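Local coordinates for putative polysaccharide biosynthesis protein with aminopeptidase-like domain (Clostridium acetobutylicum, PDB 3K9T) that binds one zinc ion per subunit and may take part in making modified polysaccharides, with no peptidase activity expected, at residues A[175-180]-A[213-218]; A[3-8]-A[349-354]; A[180-185]-A[218-223]. All blocks are in the same frame, centred on the assembly; numbering follows the deposited sequence.

Interaction 1 of 3, residues A[175-180]-A[213-218]; sequences RGELEE and KLKTKY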
loop_
_atom_site.group_PDB
_atom_site.type_symbol
_atom_site.label_atom_id
_atom_site.label_comp_id
_atom_site.label_asym_id
_atom_site.label_seq_id
_atom_site.Cartn_x
_atom_site.Cartn_y
_atom_site.Cartn_z
ATOM N N ARG A 175 25.452 -31.777 0.279
ATOM C CA ARG A 175 25.163 -31.693 -1.165
ATOM C C ARG A 175 23.730 -32.157 -1.484
ATOM O O ARG A 175 23.328 -33.279 -1.156
ATOM C CB ARG A 175 26.171 -32.541 -1.982
ATOM C CG ARG A 175 26.085 -32.392 -3.503
ATOM C CD ARG A 175 25.782 -30.909 -3.903
ATOM N NE ARG A 175 26.213 -30.555 -5.256
ATOM C CZ ARG A 175 25.456 -30.608 -6.351
ATOM N NH1 ARG A 175 24.188 -30.998 -6.294
ATOM N NH2 ARG A 175 25.979 -30.275 -7.526
ATOM N N GLY A 176 22.964 -31.291 -2.122
ATOM C CA GLY A 176 21.616 -31.649 -2.550
ATOM C C GLY A 176 21.588 -32.027 -4.019
ATOM O O GLY A 176 22.632 -32.144 -4.649
ATOM N N GLU A 177 20.397 -32.232 -4.565
ATOM C CA GLU A 177 20.268 -32.505 -5.990
ATOM C C GLU A 177 20.843 -31.355 -6.751
ATOM O O GLU A 177 21.449 -31.575 -7.779
ATOM C CB GLU A 177 18.805 -32.698 -6.436
ATOM C CG GLU A 177 18.119 -33.934 -5.850
ATOM C CD GLU A 177 18.974 -35.198 -5.987
ATOM O OE1 GLU A 177 19.191 -35.644 -7.149
ATOM O OE2 GLU A 177 19.431 -35.738 -4.936
ATOM N N LEU A 178 20.657 -30.137 -6.228
ATOM C CA LEU A 178 21.121 -28.918 -6.853
ATOM C C LEU A 178 22.221 -28.245 -6.080
ATOM O O LEU A 178 22.280 -28.365 -4.866
ATOM C CB LEU A 178 19.962 -27.935 -6.951
ATOM C CG LEU A 178 18.712 -28.342 -7.734
ATOM C CD1 LEU A 178 17.836 -27.123 -7.766
ATOM C CD2 LEU A 178 18.998 -28.845 -9.195
ATOM N N GLU A 179 23.063 -27.503 -6.794
ATOM C CA GLU A 179 24.112 -26.682 -6.203
ATOM C C GLU A 179 23.574 -25.434 -5.523
ATOM O O GLU A 179 24.287 -24.799 -4.741
ATOM C CB GLU A 179 25.101 -26.198 -7.266
ATOM C CG GLU A 179 26.040 -27.272 -7.787
ATOM C CD GLU A 179 27.104 -26.747 -8.778
ATOM O OE1 GLU A 179 27.798 -25.740 -8.460
ATOM O OE2 GLU A 179 27.251 -27.385 -9.860
ATOM N N GLU A 180 22.350 -25.033 -5.844
ATOM C CA GLU A 180 21.791 -23.862 -5.191
ATOM C C GLU A 180 21.757 -24.169 -3.722
ATOM O O GLU A 180 21.435 -25.281 -3.308
ATOM C CB GLU A 180 20.427 -23.530 -5.720
ATOM C CG GLU A 180 20.497 -22.868 -7.058
ATOM C CD GLU A 180 19.258 -23.108 -7.859
ATOM O OE1 GLU A 180 18.190 -22.548 -7.488
ATOM O OE2 GLU A 180 19.381 -23.869 -8.853
ATOM N N LYS A 213 20.117 -36.557 7.344
ATOM C CA LYS A 213 19.441 -37.821 7.180
ATOM C C LYS A 213 18.399 -37.822 6.070
ATOM O O LYS A 213 17.757 -38.845 5.844
ATOM C CB LYS A 213 18.817 -38.183 8.522
ATOM C CG LYS A 213 19.914 -38.432 9.581
ATOM C CD LYS A 213 19.374 -38.673 10.956
ATOM C CE LYS A 213 20.474 -39.172 11.905
ATOM N NZ LYS A 213 21.602 -38.265 12.036
ATOM N N LEU A 214 18.259 -36.699 5.359
ATOM C CA LEU A 214 17.237 -36.522 4.331
ATOM C C LEU A 214 17.840 -36.287 2.945
ATOM O O LEU A 214 18.962 -35.807 2.807
ATOM C CB LEU A 214 16.383 -35.306 4.678
ATOM C CG LEU A 214 15.737 -35.221 6.055
ATOM C CD1 LEU A 214 14.932 -33.948 6.150
ATOM C CD2 LEU A 214 14.841 -36.419 6.265
ATOM N N LYS A 215 17.072 -36.604 1.915
ATOM C CA LYS A 215 17.484 -36.367 0.541
ATOM C C LYS A 215 16.917 -34.991 0.155
ATOM O O LYS A 215 15.731 -34.863 -0.075
ATOM C CB LYS A 215 16.912 -37.475 -0.345
ATOM C CG LYS A 215 17.264 -37.366 -1.854
ATOM C CD LYS A 215 16.585 -38.497 -2.681
ATOM C CE LYS A 215 16.586 -38.216 -4.201
ATOM N NZ LYS A 215 17.926 -38.406 -4.821
ATOM N N THR A 216 17.759 -33.962 0.101
ATOM C CA THR A 216 17.289 -32.590 -0.152
ATOM C C THR A 216 17.511 -32.137 -1.584
ATOM O O THR A 216 18.420 -32.616 -2.243
ATOM C CB THR A 216 17.978 -31.557 0.796
ATOM O OG1 THR A 216 19.397 -31.532 0.550
ATOM C CG2 THR A 216 17.714 -31.905 2.241
ATOM N N LYS A 217 16.652 -31.222 -2.048
ATOM C CA LYS A 217 16.750 -30.614 -3.390
ATOM C C LYS A 217 17.899 -29.625 -3.364
ATOM O O LYS A 217 18.774 -29.623 -4.238
ATOM C CB LYS A 217 15.434 -29.887 -3.760
ATOM C CG LYS A 217 15.395 -29.057 -5.087
ATOM C CD LYS A 217 13.983 -28.390 -5.278
ATOM C CE LYS A 217 14.000 -27.073 -6.106
ATOM N NZ LYS A 217 12.665 -26.704 -6.716
ATOM N N TYR A 218 17.876 -28.785 -2.348
ATOM C CA TYR A 218 18.921 -27.809 -2.173
ATOM C C TYR A 218 20.126 -28.351 -1.386
ATOM O O TYR A 218 20.038 -29.361 -0.682
ATOM C CB TYR A 218 18.388 -26.560 -1.487
ATOM C CG TYR A 218 17.416 -25.764 -2.311
ATOM C CD1 TYR A 218 17.853 -24.955 -3.344
ATOM C CD2 TYR A 218 16.061 -25.797 -2.038
ATOM C CE1 TYR A 218 16.959 -24.209 -4.093
ATOM C CE2 TYR A 218 15.174 -25.068 -2.779
ATOM C CZ TYR A 218 15.620 -24.264 -3.793
ATOM O OH TYR A 218 14.710 -23.525 -4.495
HETATM O O HOH W 1 20.622 -33.864 0.778
HETATM O O HOH W 2 20.048 -34.963 -2.285
#

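Interaction 2 of 3, residues A[3-8]-A[349-354]; sequences EEINKY and VIYTIE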
loop_
_atom_site.group_PDB
_atom_site.type_symbol
_atom_site.label_atom_id
_atom_site.label_comp_id
_atom_site.label_asym_id
_atom_site.label_seq_id
_atom_site.Cartn_x
_atom_site.Cartn_y
_atom_site.Cartn_z
ATOM N N GLU A 3 8.719 -35.290 3.247
ATOM C CA GLU A 3 7.721 -35.636 4.246
ATOM C C GLU A 3 8.405 -36.343 5.433
ATOM O O GLU A 3 7.889 -36.329 6.556
ATOM C CB GLU A 3 6.566 -36.469 3.654
ATOM C CG GLU A 3 5.654 -35.714 2.673
ATOM C CD GLU A 3 5.034 -34.394 3.215
ATOM O OE1 GLU A 3 4.522 -34.384 4.341
ATOM O OE2 GLU A 3 5.030 -33.358 2.498
ATOM N N GLU A 4 9.582 -36.914 5.193
ATOM C CA GLU A 4 10.383 -37.482 6.278
ATOM C C GLU A 4 10.796 -36.484 7.372
ATOM O O GLU A 4 11.126 -36.900 8.473
ATOM C CB GLU A 4 11.612 -38.189 5.723
ATOM C CG GLU A 4 11.264 -39.510 5.015
ATOM C CD GLU A 4 12.474 -40.383 4.826
ATOM O OE1 GLU A 4 13.599 -39.827 4.803
ATOM O OE2 GLU A 4 12.309 -41.623 4.705
ATOM N N ILE A 5 10.770 -35.188 7.074
ATOM C CA ILE A 5 11.020 -34.174 8.084
ATOM C C ILE A 5 9.899 -34.157 9.143
ATOM O O ILE A 5 10.112 -33.705 10.268
ATOM C CB ILE A 5 11.161 -32.749 7.452
ATOM C CG1 ILE A 5 12.262 -31.939 8.143
ATOM C CG2 ILE A 5 9.857 -32.017 7.499
ATOM C CD1 ILE A 5 12.624 -30.627 7.440
ATOM N N ASN A 6 8.706 -34.635 8.789
ATOM C CA ASN A 6 7.567 -34.544 9.697
ATOM C C ASN A 6 7.823 -35.215 11.051
ATOM O O ASN A 6 7.398 -34.715 12.070
ATOM C CB ASN A 6 6.299 -35.119 9.068
ATOM C CG ASN A 6 5.860 -34.388 7.794
ATOM O OD1 ASN A 6 6.417 -33.367 7.384
ATOM N ND2 ASN A 6 4.849 -34.940 7.149
ATOM N N LYS A 7 8.542 -36.327 11.061
ATOM C CA LYS A 7 8.773 -37.060 12.300
ATOM C C LYS A 7 9.694 -36.253 13.197
ATOM O O LYS A 7 9.549 -36.324 14.417
ATOM C CB LYS A 7 9.314 -38.496 12.050
ATOM C CG LYS A 7 10.611 -38.547 11.217
ATOM C CD LYS A 7 11.100 -39.974 10.795
ATOM C CE LYS A 7 12.079 -39.938 9.536
ATOM N NZ LYS A 7 11.403 -40.125 8.171
ATOM N N TYR A 8 10.630 -35.503 12.596
ATOM C CA TYR A 8 11.518 -34.639 13.362
ATOM C C TYR A 8 10.736 -33.475 13.990
ATOM O O TYR A 8 10.964 -33.124 15.155
ATOM C CB TYR A 8 12.667 -34.101 12.501
ATOM C CG TYR A 8 13.629 -35.183 12.048
ATOM C CD1 TYR A 8 14.643 -35.647 12.875
ATOM C CD2 TYR A 8 13.522 -35.736 10.797
ATOM C CE1 TYR A 8 15.505 -36.655 12.451
ATOM C CE2 TYR A 8 14.365 -36.726 10.371
ATOM C CZ TYR A 8 15.348 -37.194 11.196
ATOM O OH TYR A 8 16.179 -38.182 10.718
ATOM N N VAL A 349 10.366 -24.004 7.979
ATOM C CA VAL A 349 10.928 -23.123 6.991
ATOM C C VAL A 349 11.612 -23.951 5.902
ATOM O O VAL A 349 11.348 -23.716 4.719
ATOM C CB VAL A 349 11.859 -22.093 7.615
ATOM C CG1 VAL A 349 12.733 -21.413 6.555
ATOM C CG2 VAL A 349 11.026 -21.091 8.377
ATOM N N ILE A 350 12.439 -24.927 6.312
ATOM C CA ILE A 350 13.228 -25.747 5.387
ATOM C C ILE A 350 12.307 -26.612 4.556
ATOM O O ILE A 350 12.482 -26.699 3.346
ATOM C CB ILE A 350 14.320 -26.587 6.100
ATOM C CG1 ILE A 350 15.449 -25.664 6.601
ATOM C CG2 ILE A 350 14.870 -27.642 5.157
ATOM C CD1 ILE A 350 16.509 -26.299 7.575
ATOM N N TYR A 351 11.312 -27.220 5.195
ATOM C CA TYR A 351 10.265 -27.943 4.459
ATOM C C TYR A 351 9.634 -27.030 3.393
ATOM O O TYR A 351 9.405 -27.466 2.282
ATOM C CB TYR A 351 9.175 -28.450 5.417
ATOM C CG TYR A 351 7.976 -29.112 4.748
ATOM C CD1 TYR A 351 6.932 -28.352 4.196
ATOM C CD2 TYR A 351 7.873 -30.491 4.683
ATOM C CE1 TYR A 351 5.842 -28.965 3.597
ATOM C CE2 TYR A 351 6.767 -31.120 4.085
ATOM C CZ TYR A 351 5.757 -30.354 3.555
ATOM O OH TYR A 351 4.682 -30.968 2.959
ATOM N N THR A 352 9.374 -25.766 3.716
ATOM C CA THR A 352 8.745 -24.845 2.744
ATOM C C THR A 352 9.705 -24.521 1.580
ATOM O O THR A 352 9.329 -24.522 0.402
ATOM C CB THR A 352 8.227 -23.562 3.447
ATOM O OG1 THR A 352 7.392 -23.926 4.557
ATOM C CG2 THR A 352 7.425 -22.697 2.491
ATOM N N ILE A 353 10.953 -24.252 1.921
ATOM C CA ILE A 353 11.973 -23.973 0.929
ATOM C C ILE A 353 12.041 -25.111 -0.065
ATOM O O ILE A 353 12.063 -24.890 -1.261
ATOM C CB ILE A 353 13.361 -23.830 1.586
ATOM C CG1 ILE A 353 13.454 -22.535 2.372
ATOM C CG2 ILE A 353 14.498 -23.903 0.534
ATOM C CD1 ILE A 353 14.660 -22.542 3.320
ATOM N N GLU A 354 12.074 -26.331 0.454
ATOM C CA GLU A 354 12.249 -27.520 -0.373
ATOM C C GLU A 354 11.055 -27.837 -1.269
ATOM O O GLU A 354 11.231 -28.231 -2.409
ATOM C CB GLU A 354 12.495 -28.700 0.553
ATOM C CG GLU A 354 13.863 -28.717 1.158
ATOM C CD GLU A 354 14.896 -29.267 0.218
ATOM O OE1 GLU A 354 14.621 -30.322 -0.376
ATOM O OE2 GLU A 354 15.978 -28.642 0.079
#

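Interaction 3 of 3, residues A[180-185]-A[218-223]; sequences EEILLT and YSYRFL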
loop_
_atom_site.group_PDB
_atom_site.type_symbol
_atom_site.label_atom_id
_atom_site.label_comp_id
_atom_site.label_asym_id
_atom_site.label_seq_id
_atom_site.Cartn_x
_atom_site.Cartn_y
_atom_site.Cartn_z
ATOM N N GLU A 180 22.350 -25.033 -5.844
ATOM C CA GLU A 180 21.791 -23.862 -5.191
ATOM C C GLU A 180 21.757 -24.169 -3.722
ATOM O O GLU A 180 21.435 -25.281 -3.308
ATOM C CB GLU A 180 20.427 -23.530 -5.720
ATOM C CG GLU A 180 20.497 -22.868 -7.058
ATOM C CD GLU A 180 19.258 -23.108 -7.859
ATOM O OE1 GLU A 180 18.190 -22.548 -7.488
ATOM O OE2 GLU A 180 19.381 -23.869 -8.853
ATOM N N GLU A 181 22.095 -23.167 -2.940
ATOM C CA GLU A 181 22.495 -23.398 -1.599
ATOM C C GLU A 181 21.713 -22.540 -0.626
ATOM O O GLU A 181 21.428 -21.365 -0.905
ATOM C CB GLU A 181 23.972 -23.040 -1.543
ATOM C CG GLU A 181 24.697 -23.517 -0.364
ATOM C CD GLU A 181 26.169 -23.189 -0.448
ATOM O OE1 GLU A 181 26.848 -23.640 -1.400
ATOM O OE2 GLU A 181 26.655 -22.503 0.472
ATOM N N ILE A 182 21.351 -23.140 0.500
ATOM C CA ILE A 182 20.736 -22.419 1.603
ATOM C C ILE A 182 21.855 -22.361 2.681
ATOM O O ILE A 182 22.470 -23.405 2.979
ATOM C CB ILE A 182 19.487 -23.150 2.139
ATOM C CG1 ILE A 182 18.472 -23.422 1.012
ATOM C CG2 ILE A 182 18.911 -22.431 3.355
ATOM C CD1 ILE A 182 17.895 -22.212 0.273
ATOM N N LEU A 183 22.132 -21.157 3.208
ATOM C CA LEU A 183 23.198 -20.902 4.183
ATOM C C LEU A 183 22.608 -20.636 5.571
ATOM O O LEU A 183 21.730 -19.788 5.734
ATOM C CB LEU A 183 24.029 -19.687 3.737
ATOM C CG LEU A 183 25.250 -19.230 4.587
ATOM C CD1 LEU A 183 26.475 -20.244 4.607
ATOM C CD2 LEU A 183 25.686 -17.827 4.166
ATOM N N LEU A 184 23.081 -21.367 6.575
ATOM C CA LEU A 184 22.611 -21.175 7.932
ATOM C C LEU A 184 23.850 -20.930 8.755
ATOM O O LEU A 184 24.702 -21.795 8.828
ATOM C CB LEU A 184 21.859 -22.419 8.418
ATOM C CG LEU A 184 20.593 -22.690 7.595
ATOM C CD1 LEU A 184 20.056 -24.031 7.903
ATOM C CD2 LEU A 184 19.547 -21.641 7.905
ATOM N N THR A 185 23.961 -19.754 9.363
ATOM C CA THR A 185 25.171 -19.384 10.063
ATOM C C THR A 185 24.872 -19.102 11.521
ATOM O O THR A 185 23.749 -18.737 11.879
ATOM C CB THR A 185 25.817 -18.125 9.425
ATOM O OG1 THR A 185 25.197 -16.925 9.926
ATOM C CG2 THR A 185 25.695 -18.172 7.915
ATOM N N TYR A 218 17.876 -28.785 -2.348
ATOM C CA TYR A 218 18.921 -27.809 -2.173
ATOM C C TYR A 218 20.126 -28.351 -1.386
ATOM O O TYR A 218 20.038 -29.361 -0.682
ATOM C CB TYR A 218 18.388 -26.560 -1.487
ATOM C CG TYR A 218 17.416 -25.764 -2.311
ATOM C CD1 TYR A 218 17.853 -24.955 -3.344
ATOM C CD2 TYR A 218 16.061 -25.797 -2.038
ATOM C CE1 TYR A 218 16.959 -24.209 -4.093
ATOM C CE2 TYR A 218 15.174 -25.068 -2.779
ATOM C CZ TYR A 218 15.620 -24.264 -3.793
ATOM O OH TYR A 218 14.710 -23.525 -4.495
ATOM N N SER A 219 21.251 -27.672 -1.585
ATOM C CA SER A 219 22.456 -27.898 -0.834
ATOM C C SER A 219 22.354 -26.978 0.355
ATOM O O SER A 219 21.701 -25.944 0.272
ATOM C CB SER A 219 23.698 -27.582 -1.658
ATOM O OG SER A 219 23.900 -28.576 -2.649
ATOM N N TYR A 220 22.953 -27.397 1.468
ATOM C CA TYR A 220 22.902 -26.662 2.705
ATOM C C TYR A 220 24.297 -26.517 3.279
ATOM O O TYR A 220 25.034 -27.483 3.332
ATOM C CB TYR A 220 21.979 -27.378 3.700
ATOM C CG TYR A 220 20.541 -27.280 3.321
ATOM C CD1 TYR A 220 20.014 -28.118 2.331
ATOM C CD2 TYR A 220 19.690 -26.345 3.943
ATOM C CE1 TYR A 220 18.691 -28.029 1.963
ATOM C CE2 TYR A 220 18.339 -26.246 3.585
ATOM C CZ TYR A 220 17.855 -27.082 2.569
ATOM O OH TYR A 220 16.540 -27.021 2.179
ATOM N N ARG A 221 24.648 -25.304 3.695
ATOM C CA ARG A 221 25.926 -25.036 4.322
ATOM C C ARG A 221 25.705 -24.443 5.679
ATOM O O ARG A 221 24.911 -23.524 5.841
ATOM C CB ARG A 221 26.721 -24.064 3.503
ATOM C CG ARG A 221 28.152 -23.814 4.002
ATOM C CD ARG A 221 28.880 -22.778 3.103
ATOM N NE ARG A 221 28.834 -23.198 1.703
ATOM C CZ ARG A 221 29.596 -24.160 1.169
ATOM N NH1 ARG A 221 30.502 -24.787 1.896
ATOM N NH2 ARG A 221 29.471 -24.492 -0.117
ATOM N N PHE A 222 26.435 -24.951 6.668
ATOM C CA PHE A 222 26.277 -24.477 8.023
ATOM C C PHE A 222 27.606 -23.907 8.477
ATOM O O PHE A 222 28.571 -24.632 8.550
ATOM C CB PHE A 222 25.886 -25.618 8.918
ATOM C CG PHE A 222 24.667 -26.327 8.502
ATOM C CD1 PHE A 222 24.715 -27.279 7.491
ATOM C CD2 PHE A 222 23.467 -26.097 9.156
ATOM C CE1 PHE A 222 23.564 -27.980 7.098
ATOM C CE2 PHE A 222 22.316 -26.786 8.780
ATOM C CZ PHE A 222 22.363 -27.731 7.738
ATOM N N LEU A 223 27.635 -22.615 8.799
ATOM C CA LEU A 223 28.855 -21.916 9.196
ATOM C C LEU A 223 28.834 -21.623 10.686
ATOM O O LEU A 223 27.881 -21.040 11.189
ATOM C CB LEU A 223 28.981 -20.616 8.415
ATOM C CG LEU A 223 30.249 -19.835 8.685
ATOM C CD1 LEU A 223 31.469 -20.623 8.204
ATOM C CD2 LEU A 223 30.134 -18.491 7.999
#

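Interaction 1 of 3, residues A[175-180]-A[213-218]
At one end of the mixed sheet of the aminopeptidase-like region, the turn Gly176-Glu177-Leu178, which links strand 166-174 to strand 181-187, packs on Thr216-Lys217-Tyr218, the loop that leads from helix 194-211 into strand 219-225. Two backbone hydrogen bonds fix the match. Glu177 N donates to Thr216 O over 3.1 Å, and Leu178 N donates to Lys217 O over 2.8 Å. Gly176 lays its bare backbone against the loop: its CA is 3.3 Å from Tyr218 O in a CA-H...O contact whose angle at the hydrogen is 145°. Within the loop, Thr216 OG1 donates to Tyr218 O, two residues on, over 2.6 Å.

Side chains add to the contact where the loops are exposed. The Lys215 chain runs straight out, its CG opposite the backbone N (chi1 -180°), and turns at its last torsion to bring NZ to 3.1 Å from Glu177 OE2, a salt bridge whose hydrogen bond is weak; both residues are exposed. A water bridges Glu177 OE2 and Thr216 O, and a second accepts from Thr216 N. Leu178 and Lys217 lie side by side and point the same way, with Leu178 CD1 4.1 Å from Lys217 CG. Beyond them Glu180 O meets the edge of the Tyr218 ring near its plane, 3.6 Å from CD1, while Glu180 CB rests 3.8 Å from that same CD1. The Glu354 carboxylate of helix 336-355 accepts from both Lys217 N and Tyr218 N. The two loops thus pair through their backbones just before parallel strands 181-187 and 219-225 of the aminopeptidase-like alpha/beta sheet begin.

Interaction 2 of 3, residues A[3-8]-A[349-354]
Tyr351, on helix 336-355, reaches toward the N-terminal residues 3-8, around the start of helix 5-10, in a small contact that ties the beginning of the chain to the last long helix of the aminopeptidase-like region. The nearest CA atoms, those of Ile5 and Tyr351, are 7.2 Å apart, and 208 Å² is buried in all, so a few side chains do the work. The tyrosine ring swings out from its helix with CG opposite the backbone N (chi1 175°), which sends the hydroxyl to the Glu3 carboxylate. Glu3 starts away from the partner helix, but its chain folds at chi2 (-54°) and brings the carboxylate back across the hydroxyl end of the ring. There OE2 sits at the ring edge, near its plane, and the carboxylate stands almost perpendicular to the ring, at 86°. Lys420 of helix 416-428 forms a salt bridge to the same OE2, so a positive charge probably helps to stabilise the carboxylate.

Asn6 holds the other oxygen: its ND2 donates to Glu3 OE1 over 2.9 Å, arriving on the anti side and somewhat out of the carboxylate plane. Tyr421 OH also bonds OE1, and Asn6 OD1 is engaged by Arg417, which in addition makes a cation-pi contact with Tyr351. Next to this polar cluster Ile5 supplies the apolar part. Its CG2 touches Tyr351 CD2 at 3.8 Å, while CD1 extends to Ile350 CG2 at the longer distance of 4.4 Å. The polar end of the contact is the very short hydrogen bond from Tyr351 OH to Glu3 OE2, 2.5 Å.

Interaction 3 of 3, residues A[180-185]-A[218-223]
Side by side in the central sheet, strands 181-185 and 219-223 pair in parallel, Glu181 beside Ser219 through Thr185 beside Leu223, with segment axes 4.6 Å apart and 20° between their directions. Five backbone hydrogen bonds alternate across the gap, among them Leu184 N to Arg221 O at 2.9 Å.

On the face of Ile182 and Leu184, side chains lie in pairs alongside each other. The branched Ile182 sits between two tyrosines: its CD1 lies over one face of the Tyr218 ring, its CB is 3.6 Å from Tyr220 CE2, and its CG1 makes an off-centre CH-pi contact to the Tyr220 ring. One step on, Leu184 CD1 abuts Phe222 CE2 at 3.7 Å, the two side chains pointing the same way. Helix 194-211 packs over Leu184, Tyr220 and Phe222.

The other face carries a buried salt bridge. Arg221 bends at chi3 (-54°) and grips Glu181 side-on, NE to OE2 at 2.6 Å and NH2 to OE1 at 3.0 Å, both from above the carboxylate plane; Glu171 takes Arg221 NH1 in a second salt bridge. Leu183 CD1 lies against Arg221 CD. Strand, helix 194-211 and neighbouring parallel strand form a classic beta-alpha-beta crossover.

In the fold
Interaction 1 lies directly before the parallel pairing of interaction 3: they share Glu180 and Tyr218, and their centres are 10 Å apart. Ser219 joins them, its OG lying 2.8 Å from Leu178 O and 2.9 Å from Gly176 N. Interaction 2 encloses both along the chain and meets them through Glu354: OE1 lies 2.8 Å from Lys217 N, while OE2 lies 3.1 Å from Tyr218 N and 2.7 Å from Tyr220 OH. One carboxylate of helix 336-355 thus ties to the loop and strand of the other two contacts. The zinc site of His190, Asp196 and His325 is remote; in interaction 3 the Thr185 side chain is about 14 Å from the zinc ion.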